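Local coordinates for protein phosphate transporter (Thermotoga maritima MSB8, PDB 6L85) that probably imports phosphate across the membrane by coupling its uptake to sodium ions, as a bacterial relative of the human SLC20 carriers, at residues B[12-23]-B[295-304]; B[172-183]-B[210-221]. All blocks are in the same frame, centred on the assembly; numbering follows the deposited sequence.

Contact 1 of 2, residues B[12-23]-B[295-304]; sequences FIMAFSIGANDV and GISLGVFFLG. With NA (sodium ion), chain Q.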
loop_
_atom_site.group_PDB
_atom_site.type_symbol
_atom_site.label_atom_id
_atom_site.label_comp_id
_atom_site.label_asym_id
_atom_site.label_seq_id
_atom_site.Cartn_x
_atom_site.Cartn_y
_atom_site.Cartn_z
ATOM N N PHE B 12 10.047 21.190 8.449
ATOM C CA PHE B 12 10.930 20.074 8.144
ATOM C C PHE B 12 11.760 19.696 9.360
ATOM O O PHE B 12 11.928 18.516 9.663
ATOM C CB PHE B 12 11.842 20.408 6.964
ATOM C CG PHE B 12 12.774 19.304 6.642
ATOM C CD1 PHE B 12 12.385 18.286 5.781
ATOM C CD2 PHE B 12 14.012 19.233 7.259
ATOM C CE1 PHE B 12 13.238 17.239 5.520
ATOM C CE2 PHE B 12 14.862 18.186 7.004
ATOM C CZ PHE B 12 14.477 17.184 6.136
ATOM N N ILE B 13 12.316 20.692 10.054
ATOM C CA ILE B 13 13.135 20.399 11.231
ATOM C C ILE B 13 12.301 19.715 12.318
ATOM O O ILE B 13 12.735 18.738 12.943
ATOM C CB ILE B 13 13.794 21.696 11.733
ATOM C CG1 ILE B 13 14.814 22.190 10.697
ATOM C CG2 ILE B 13 14.414 21.491 13.113
ATOM C CD1 ILE B 13 15.483 23.510 11.086
ATOM N N MET B 14 11.091 20.213 12.557
ATOM C CA MET B 14 10.214 19.565 13.520
ATOM C C MET B 14 9.930 18.113 13.129
ATOM O O MET B 14 9.989 17.210 13.971
ATOM C CB MET B 14 8.922 20.367 13.636
ATOM C CG MET B 14 7.911 19.757 14.539
ATOM S SD MET B 14 8.372 19.928 16.279
ATOM C CE MET B 14 7.132 18.890 17.025
ATOM N N ALA B 15 9.598 17.874 11.847
ATOM C CA ALA B 15 9.290 16.520 11.384
ATOM C C ALA B 15 10.498 15.598 11.531
ATOM O O ALA B 15 10.373 14.440 11.974
ATOM C CB ALA B 15 8.818 16.583 9.925
ATOM N N PHE B 16 11.678 16.103 11.154
ATOM C CA PHE B 16 12.931 15.381 11.347
ATOM C C PHE B 16 13.112 14.972 12.808
ATOM O O PHE B 16 13.471 13.821 13.107
ATOM C CB PHE B 16 14.085 16.268 10.872
ATOM C CG PHE B 16 15.415 15.578 10.851
ATOM C CD1 PHE B 16 16.174 15.476 12.001
ATOM C CD2 PHE B 16 15.904 15.025 9.676
ATOM C CE1 PHE B 16 17.395 14.829 11.998
ATOM C CE2 PHE B 16 17.131 14.381 9.660
ATOM C CZ PHE B 16 17.873 14.278 10.832
ATOM N N SER B 17 12.837 15.904 13.739
ATOM C CA SER B 17 13.016 15.611 15.162
ATOM C C SER B 17 12.027 14.554 15.642
ATOM O O SER B 17 12.380 13.696 16.470
ATOM C CB SER B 17 12.912 16.914 15.978
ATOM O OG SER B 17 11.578 17.260 16.322
ATOM N N ILE B 18 10.805 14.566 15.100
ATOM C CA ILE B 18 9.833 13.513 15.423
ATOM C C ILE B 18 10.349 12.137 14.983
ATOM O O ILE B 18 10.325 11.164 15.753
ATOM C CB ILE B 18 8.470 13.828 14.775
ATOM C CG1 ILE B 18 7.855 15.095 15.369
ATOM C CG2 ILE B 18 7.525 12.646 14.888
ATOM C CD1 ILE B 18 6.666 15.649 14.573
ATOM N N GLY B 19 10.770 12.024 13.716
ATOM C CA GLY B 19 11.276 10.743 13.240
ATOM C C GLY B 19 12.431 10.242 14.090
ATOM O O GLY B 19 12.453 9.073 14.509
ATOM N N ALA B 20 13.359 11.152 14.424
ATOM C CA ALA B 20 14.531 10.806 15.219
ATOM C C ALA B 20 14.147 10.275 16.593
ATOM O O ALA B 20 14.684 9.251 17.047
ATOM C CB ALA B 20 15.437 12.030 15.360
ATOM N N ASN B 21 13.217 10.960 17.284
ATOM C CA ASN B 21 12.894 10.537 18.645
ATOM C C ASN B 21 11.997 9.315 18.689
ATOM O O ASN B 21 12.065 8.538 19.651
ATOM C CB ASN B 21 12.200 11.658 19.435
ATOM C CG ASN B 21 12.358 11.480 20.947
ATOM O OD1 ASN B 21 11.471 10.943 21.643
ATOM N ND2 ASN B 21 13.512 11.901 21.454
ATOM N N ASP B 22 11.127 9.139 17.700
ATOM C CA ASP B 22 10.053 8.172 17.845
ATOM C C ASP B 22 10.224 6.879 17.059
ATOM O O ASP B 22 9.392 5.981 17.241
ATOM C CB ASP B 22 8.715 8.795 17.430
ATOM C CG ASP B 22 8.197 9.832 18.429
ATOM O OD1 ASP B 22 8.853 10.083 19.449
ATOM O OD2 ASP B 22 7.130 10.407 18.173
ATOM N N VAL B 23 11.225 6.747 16.170
ATOM C CA VAL B 23 11.319 5.457 15.474
ATOM C C VAL B 23 11.429 4.295 16.471
ATOM O O VAL B 23 10.834 3.221 16.254
ATOM C CB VAL B 23 12.467 5.469 14.436
ATOM C CG1 VAL B 23 13.823 5.715 15.085
ATOM C CG2 VAL B 23 12.456 4.173 13.603
ATOM N N GLY B 295 10.021 14.614 6.184
ATOM C CA GLY B 295 10.896 14.979 7.288
ATOM C C GLY B 295 10.974 13.902 8.355
ATOM O O GLY B 295 12.054 13.626 8.884
ATOM N N ILE B 296 9.836 13.277 8.685
ATOM C CA ILE B 296 9.853 12.159 9.629
ATOM C C ILE B 296 10.733 11.023 9.095
ATOM O O ILE B 296 11.571 10.474 9.822
ATOM C CB ILE B 296 8.418 11.667 9.917
ATOM C CG1 ILE B 296 7.623 12.688 10.729
ATOM C CG2 ILE B 296 8.425 10.368 10.717
ATOM C CD1 ILE B 296 6.188 12.245 10.998
ATOM N N SER B 297 10.556 10.657 7.818
ATOM C CA SER B 297 11.368 9.588 7.223
ATOM C C SER B 297 12.858 9.907 7.297
ATOM O O SER B 297 13.683 9.056 7.666
ATOM C CB SER B 297 10.959 9.370 5.765
ATOM O OG SER B 297 9.710 8.705 5.718
ATOM N N LEU B 298 13.221 11.135 6.941
ATOM C CA LEU B 298 14.626 11.510 6.957
ATOM C C LEU B 298 15.167 11.549 8.387
ATOM O O LEU B 298 16.307 11.141 8.633
ATOM C CB LEU B 298 14.799 12.844 6.219
ATOM C CG LEU B 298 14.732 12.758 4.677
ATOM C CD1 LEU B 298 14.752 14.126 4.009
ATOM C CD2 LEU B 298 15.870 11.909 4.083
ATOM N N GLY B 299 14.357 11.990 9.357
ATOM C CA GLY B 299 14.795 11.943 10.742
ATOM C C GLY B 299 14.977 10.521 11.236
ATOM O O GLY B 299 15.896 10.231 12.007
ATOM N N VAL B 300 14.096 9.613 10.810
ATOM C CA VAL B 300 14.259 8.210 11.167
ATOM C C VAL B 300 15.598 7.704 10.665
ATOM O O VAL B 300 16.337 7.029 11.391
ATOM C CB VAL B 300 13.112 7.360 10.590
ATOM C CG1 VAL B 300 13.554 5.860 10.504
ATOM C CG2 VAL B 300 11.846 7.520 11.398
ATOM N N PHE B 301 15.938 8.042 9.417
ATOM C CA PHE B 301 17.156 7.490 8.831
ATOM C C PHE B 301 18.426 8.136 9.379
ATOM O O PHE B 301 19.402 7.436 9.646
ATOM C CB PHE B 301 17.141 7.627 7.310
ATOM C CG PHE B 301 18.310 6.960 6.645
ATOM C CD1 PHE B 301 18.352 5.577 6.504
ATOM C CD2 PHE B 301 19.383 7.706 6.195
ATOM C CE1 PHE B 301 19.450 4.945 5.886
ATOM C CE2 PHE B 301 20.488 7.090 5.573
ATOM C CZ PHE B 301 20.518 5.707 5.415
ATOM N N PHE B 302 18.462 9.456 9.506
ATOM C CA PHE B 302 19.712 10.117 9.851
ATOM C C PHE B 302 19.947 10.273 11.341
ATOM O O PHE B 302 21.095 10.501 11.748
ATOM C CB PHE B 302 19.789 11.499 9.214
ATOM C CG PHE B 302 20.094 11.466 7.742
ATOM C CD1 PHE B 302 21.342 11.050 7.284
ATOM C CD2 PHE B 302 19.134 11.849 6.818
ATOM C CE1 PHE B 302 21.623 11.016 5.923
ATOM C CE2 PHE B 302 19.402 11.825 5.461
ATOM C CZ PHE B 302 20.651 11.405 5.007
ATOM N N LEU B 303 18.913 10.201 12.169
ATOM C CA LEU B 303 19.184 10.451 13.577
ATOM C C LEU B 303 18.549 9.411 14.494
ATOM O O LEU B 303 19.084 9.128 15.570
ATOM C CB LEU B 303 18.737 11.875 13.937
ATOM C CG LEU B 303 19.036 12.350 15.360
ATOM C CD1 LEU B 303 20.502 12.071 15.734
ATOM C CD2 LEU B 303 18.694 13.837 15.516
ATOM N N GLY B 304 17.422 8.825 14.084
ATOM C CA GLY B 304 16.741 7.858 14.931
ATOM C C GLY B 304 17.536 6.593 15.139
ATOM O O GLY B 304 17.288 5.852 16.106
HETATM NA NA NA Q . 9.104 9.869 21.730
HETATM O O HOH W 1 10.382 7.860 21.700
#

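Contact 2 of 2, residues B[172-183]-B[210-221]; sequences TVAIPFFISLAI and SLVTFFVVHFAV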
loop_
_atom_site.group_PDB
_atom_site.type_symbol
_atom_site.label_atom_id
_atom_site.label_comp_id
_atom_site.label_asym_id
_atom_site.label_seq_id
_atom_site.Cartn_x
_atom_site.Cartn_y
_atom_site.Cartn_z
ATOM N N THR B 172 -0.568 -21.092 13.744
ATOM C CA THR B 172 -0.948 -21.065 12.334
ATOM C C THR B 172 -2.282 -20.357 12.087
ATOM O O THR B 172 -2.521 -19.849 10.981
ATOM C CB THR B 172 -0.967 -22.527 11.871
ATOM O OG1 THR B 172 0.207 -22.804 11.105
ATOM C CG2 THR B 172 -2.223 -22.895 11.126
ATOM N N VAL B 173 -3.139 -20.278 13.102
ATOM C CA VAL B 173 -4.424 -19.614 12.987
ATOM C C VAL B 173 -4.444 -18.268 13.701
ATOM O O VAL B 173 -5.084 -17.330 13.212
ATOM C CB VAL B 173 -5.549 -20.526 13.528
ATOM C CG1 VAL B 173 -6.866 -19.760 13.672
ATOM C CG2 VAL B 173 -5.724 -21.748 12.657
ATOM N N ALA B 174 -3.759 -18.144 14.834
ATOM C CA ALA B 174 -3.923 -16.953 15.663
ATOM C C ALA B 174 -3.086 -15.783 15.167
ATOM O O ALA B 174 -3.495 -14.625 15.312
ATOM C CB ALA B 174 -3.557 -17.258 17.116
ATOM N N ILE B 175 -1.897 -16.051 14.641
ATOM C CA ILE B 175 -1.063 -14.960 14.145
ATOM C C ILE B 175 -1.698 -14.378 12.880
ATOM O O ILE B 175 -1.809 -13.141 12.766
ATOM C CB ILE B 175 0.378 -15.449 13.929
ATOM C CG1 ILE B 175 0.986 -15.804 15.287
ATOM C CG2 ILE B 175 1.211 -14.436 13.115
ATOM C CD1 ILE B 175 2.472 -15.846 15.300
ATOM N N PRO B 176 -2.141 -15.206 11.914
ATOM C CA PRO B 176 -2.886 -14.638 10.776
ATOM C C PRO B 176 -4.113 -13.869 11.197
ATOM O O PRO B 176 -4.441 -12.841 10.584
ATOM C CB PRO B 176 -3.256 -15.878 9.948
ATOM C CG PRO B 176 -2.156 -16.812 10.209
ATOM C CD PRO B 176 -1.848 -16.634 11.679
ATOM N N PHE B 177 -4.807 -14.328 12.240
ATOM C CA PHE B 177 -5.979 -13.588 12.674
ATOM C C PHE B 177 -5.613 -12.160 13.082
ATOM O O PHE B 177 -6.297 -11.207 12.707
ATOM C CB PHE B 177 -6.678 -14.302 13.821
ATOM C CG PHE B 177 -7.746 -13.481 14.438
ATOM C CD1 PHE B 177 -8.983 -13.362 13.818
ATOM C CD2 PHE B 177 -7.503 -12.771 15.603
ATOM C CE1 PHE B 177 -9.969 -12.571 14.367
ATOM C CE2 PHE B 177 -8.478 -11.973 16.152
ATOM C CZ PHE B 177 -9.718 -11.875 15.540
ATOM N N PHE B 178 -4.529 -11.981 13.832
ATOM C CA PHE B 178 -4.229 -10.629 14.287
ATOM C C PHE B 178 -3.671 -9.753 13.163
ATOM O O PHE B 178 -3.993 -8.560 13.102
ATOM C CB PHE B 178 -3.276 -10.669 15.485
ATOM C CG PHE B 178 -3.956 -11.016 16.781
ATOM C CD1 PHE B 178 -4.694 -10.063 17.472
ATOM C CD2 PHE B 178 -3.862 -12.301 17.305
ATOM C CE1 PHE B 178 -5.331 -10.379 18.668
ATOM C CE2 PHE B 178 -4.501 -12.638 18.495
ATOM C CZ PHE B 178 -5.232 -11.674 19.186
ATOM N N ILE B 179 -2.820 -10.306 12.289
ATOM C CA ILE B 179 -2.368 -9.534 11.124
ATOM C C ILE B 179 -3.569 -9.059 10.304
ATOM O O ILE B 179 -3.636 -7.891 9.881
ATOM C CB ILE B 179 -1.397 -10.364 10.268
ATOM C CG1 ILE B 179 -0.237 -10.858 11.120
ATOM C CG2 ILE B 179 -0.833 -9.536 9.117
ATOM C CD1 ILE B 179 0.562 -9.735 11.689
ATOM N N SER B 180 -4.553 -9.946 10.113
ATOM C CA SER B 180 -5.775 -9.616 9.385
ATOM C C SER B 180 -6.612 -8.571 10.104
ATOM O O SER B 180 -7.241 -7.723 9.463
ATOM C CB SER B 180 -6.605 -10.879 9.172
ATOM O OG SER B 180 -5.857 -11.770 8.383
ATOM N N LEU B 181 -6.679 -8.643 11.430
ATOM C CA LEU B 181 -7.378 -7.601 12.178
ATOM C C LEU B 181 -6.711 -6.239 11.979
ATOM O O LEU B 181 -7.387 -5.207 11.842
ATOM C CB LEU B 181 -7.405 -7.983 13.655
ATOM C CG LEU B 181 -8.368 -7.259 14.566
ATOM C CD1 LEU B 181 -9.779 -7.397 14.001
ATOM C CD2 LEU B 181 -8.263 -7.852 15.974
ATOM N N ALA B 182 -5.381 -6.212 11.998
ATOM C CA ALA B 182 -4.655 -4.963 11.787
ATOM C C ALA B 182 -4.981 -4.359 10.415
ATOM O O ALA B 182 -5.284 -3.159 10.295
ATOM C CB ALA B 182 -3.154 -5.224 11.921
ATOM N N ILE B 183 -4.924 -5.195 9.372
ATOM C CA ILE B 183 -5.243 -4.762 8.011
ATOM C C ILE B 183 -6.693 -4.290 7.909
ATOM O O ILE B 183 -6.986 -3.260 7.279
ATOM C CB ILE B 183 -4.936 -5.919 7.037
ATOM C CG1 ILE B 183 -3.463 -5.883 6.660
ATOM C CG2 ILE B 183 -5.790 -5.835 5.809
ATOM C CD1 ILE B 183 -3.146 -4.686 5.771
ATOM N N SER B 210 -8.867 -8.331 4.738
ATOM C CA SER B 210 -8.601 -9.269 5.833
ATOM C C SER B 210 -8.533 -10.696 5.331
ATOM O O SER B 210 -7.683 -11.476 5.763
ATOM C CB SER B 210 -9.699 -9.179 6.895
ATOM O OG SER B 210 -9.608 -7.953 7.561
ATOM N N LEU B 211 -9.491 -11.077 4.485
ATOM C CA LEU B 211 -9.554 -12.444 3.979
ATOM C C LEU B 211 -8.293 -12.801 3.208
ATOM O O LEU B 211 -7.683 -13.860 3.442
ATOM C CB LEU B 211 -10.796 -12.610 3.102
ATOM C CG LEU B 211 -12.014 -12.530 4.016
ATOM C CD1 LEU B 211 -13.314 -12.509 3.229
ATOM C CD2 LEU B 211 -11.958 -13.726 4.976
ATOM N N VAL B 212 -7.871 -11.911 2.291
ATOM C CA VAL B 212 -6.651 -12.182 1.518
ATOM C C VAL B 212 -5.438 -12.257 2.440
ATOM O O VAL B 212 -4.577 -13.145 2.308
ATOM C CB VAL B 212 -6.448 -11.113 0.431
ATOM C CG1 VAL B 212 -5.176 -11.419 -0.356
ATOM C CG2 VAL B 212 -7.672 -11.045 -0.480
ATOM N N THR B 213 -5.339 -11.297 3.368
ATOM C CA THR B 213 -4.237 -11.264 4.324
ATOM C C THR B 213 -4.180 -12.548 5.142
ATOM O O THR B 213 -3.112 -13.148 5.302
ATOM C CB THR B 213 -4.410 -10.040 5.232
ATOM O OG1 THR B 213 -4.445 -8.850 4.423
ATOM C CG2 THR B 213 -3.277 -9.935 6.278
ATOM N N PHE B 214 -5.330 -12.991 5.659
ATOM C CA PHE B 214 -5.362 -14.200 6.473
ATOM C C PHE B 214 -4.868 -15.387 5.675
ATOM O O PHE B 214 -4.085 -16.197 6.183
ATOM C CB PHE B 214 -6.780 -14.470 7.005
ATOM C CG PHE B 214 -6.852 -15.630 7.993
ATOM C CD1 PHE B 214 -6.799 -16.953 7.550
ATOM C CD2 PHE B 214 -6.951 -15.393 9.358
ATOM C CE1 PHE B 214 -6.838 -18.022 8.456
ATOM C CE2 PHE B 214 -6.992 -16.453 10.274
ATOM C CZ PHE B 214 -6.934 -17.771 9.823
ATOM N N PHE B 215 -5.313 -15.503 4.419
ATOM C CA PHE B 215 -4.895 -16.630 3.590
ATOM C C PHE B 215 -3.374 -16.650 3.429
ATOM O O PHE B 215 -2.701 -17.662 3.712
ATOM C CB PHE B 215 -5.602 -16.537 2.233
ATOM C CG PHE B 215 -5.435 -17.756 1.366
ATOM C CD1 PHE B 215 -4.239 -17.996 0.707
ATOM C CD2 PHE B 215 -6.477 -18.666 1.217
ATOM C CE1 PHE B 215 -4.080 -19.115 -0.089
ATOM C CE2 PHE B 215 -6.324 -19.782 0.419
ATOM C CZ PHE B 215 -5.121 -20.005 -0.237
ATOM N N VAL B 216 -2.812 -15.513 3.021
ATOM C CA VAL B 216 -1.384 -15.458 2.709
ATOM C C VAL B 216 -0.539 -15.666 3.963
ATOM O O VAL B 216 0.446 -16.416 3.950
ATOM C CB VAL B 216 -1.047 -14.123 2.015
ATOM C CG1 VAL B 216 0.451 -13.853 2.071
ATOM C CG2 VAL B 216 -1.549 -14.156 0.552
ATOM N N VAL B 217 -0.882 -14.970 5.050
ATOM C CA VAL B 217 -0.121 -15.109 6.286
ATOM C C VAL B 217 -0.263 -16.521 6.844
ATOM O O VAL B 217 0.691 -17.077 7.388
ATOM C CB VAL B 217 -0.553 -14.056 7.320
ATOM C CG1 VAL B 217 0.244 -14.238 8.619
ATOM C CG2 VAL B 217 -0.362 -12.648 6.762
ATOM N N HIS B 218 -1.447 -17.123 6.719
ATOM C CA HIS B 218 -1.621 -18.496 7.164
ATOM C C HIS B 218 -0.634 -19.417 6.466
ATOM O O HIS B 218 0.041 -20.219 7.120
ATOM C CB HIS B 218 -3.061 -18.954 6.924
ATOM C CG HIS B 218 -3.252 -20.427 7.101
ATOM N ND1 HIS B 218 -3.380 -21.019 8.342
ATOM C CD2 HIS B 218 -3.302 -21.433 6.195
ATOM C CE1 HIS B 218 -3.519 -22.325 8.189
ATOM N NE2 HIS B 218 -3.473 -22.602 6.897
ATOM N N PHE B 219 -0.500 -19.300 5.140
ATOM C CA PHE B 219 0.437 -20.227 4.494
ATOM C C PHE B 219 1.897 -19.883 4.790
ATOM O O PHE B 219 2.733 -20.794 4.943
ATOM C CB PHE B 219 0.157 -20.319 2.997
ATOM C CG PHE B 219 -0.997 -21.232 2.701
ATOM C CD1 PHE B 219 -0.804 -22.608 2.602
ATOM C CD2 PHE B 219 -2.286 -20.728 2.610
ATOM C CE1 PHE B 219 -1.877 -23.452 2.379
ATOM C CE2 PHE B 219 -3.368 -21.565 2.387
ATOM C CZ PHE B 219 -3.165 -22.932 2.280
ATOM N N ALA B 220 2.221 -18.599 4.951
ATOM C CA ALA B 220 3.582 -18.268 5.367
ATOM C C ALA B 220 3.902 -18.854 6.752
ATOM O O ALA B 220 5.005 -19.373 6.977
ATOM C CB ALA B 220 3.787 -16.752 5.337
ATOM N N VAL B 221 2.933 -18.824 7.677
ATOM C CA VAL B 221 3.155 -19.343 9.028
ATOM C C VAL B 221 3.249 -20.865 9.015
ATOM O O VAL B 221 4.072 -21.450 9.727
ATOM C CB VAL B 221 2.046 -18.878 9.992
ATOM C CG1 VAL B 221 2.193 -19.604 11.342
ATOM C CG2 VAL B 221 2.066 -17.373 10.190
#

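Contact 1 of 2, residues B[12-23]-B[295-304]
With chi1 at -173°, the ring of Phe16 is carried across the groove onto Gly299, while Leu303 CB comes obliquely to Phe16 CE1, the CG of Leu303, anti to its own backbone N, carrying CD2 beside it. Helices 2-32 and 286-302 cross here in a GASright-like, parallel right-handed packing with a network of CA-H...O contacts; the axes of the two short segments are 6.3 Å apart at -48°. Gly299 CA stands over the centre of the Phe16 ring, 3.5 Å from the centroid, a CH-pi contact. At the ring edge, near its plane, lies Phe302 CB, and Gly295 and Leu298 complete the hole into which this knob fits. Replacing Phe16 by an alanine would probably open a gap over Gly299 CA and take from Phe302 CB its ring-edge contact, leaving Leu303 CB with Ala20 alone across the contact. No conventional hydrogen bond joins the segments; instead Gly19 CA approaches Ile296 O at 3.4 Å with 159° at the hydrogen, and Gly299 CA approaches Phe16 O at 3.3 Å. A beta carbon on Gly19 or Gly299 would clash with the facing backbone, so its absence lets the two helices come this close. Farther along, Val23 CG2 packs on Val300 CG1. Just off the interface, Asn21 and Asp22 bind a sodium ion completed by Val104, Thr347 and a water; Asp22 OD1 lies 2.3 Å from the sodium ion.

Contact 2 of 2, residues B[172-183]-B[210-221]
The Phe214 ring takes Pro176 CB over one face, 3.9 Å from the ring centroid and displaced toward the rim, a CH-pi contact; Ser180 OG sits at its edge, near the ring plane. The His218 imidazole, its CG anti to the backbone N, offers its edge to Thr172: ND1 donates to Thr172 O at 3.0 Å with an N-H...O angle of 155°. The donor stands 46° out of the carbonyl plane, so the bond reaches the oxygen from above. Pro176 has no N-H to give Thr172 O, and His218 ND1 donates to that carbonyl instead, at the kink near the N-terminal end of 172-183. Thr172 CG2 also touches His218 CE1 at 3.3 Å. Pro176 is a knob among Phe214, Val217, His218 and Val221, with CG lying 3.5 Å from His218 CA. Reciprocally, Phe214 enters the hole formed by Val173, Pro176, Phe177 and Ser180. At the other end Ser210 OG lies 3.0 Å from Ser180 O and also within hydrogen-bonding reach of Gly206 O. Ile179 CG2 meets Thr213 CG2 at 3.8 Å, crossing at about a right angle, while Thr213 OG1 bonds back to Phe209 O. Axes 8.3 Å apart at 147° make this an antiparallel helical hairpin of helices 167-194 and 199-224, with knobs-into-holes packing in both directions.

Contact 1 and contact 2 do not touch within the subunit: their centres are 31 Å apart and their nearest atoms about 17 Å. Contact 2 is nested along the chain in the loop that contact 1 closes. Contact 1 lies nearer the middle, its centre 12 Å from that of the chain against 24 Å for contact 2, and holds two residues of a sodium site; the side chain of Ile18 is about 5 Å from a bound phosphate ion, which may mark the substrate pocket. The segments meet across the dimer: Leu298 and Phe301 pack on Phe215, and Phe301 also on Phe219, of the second subunit, both pointing away from 172-183.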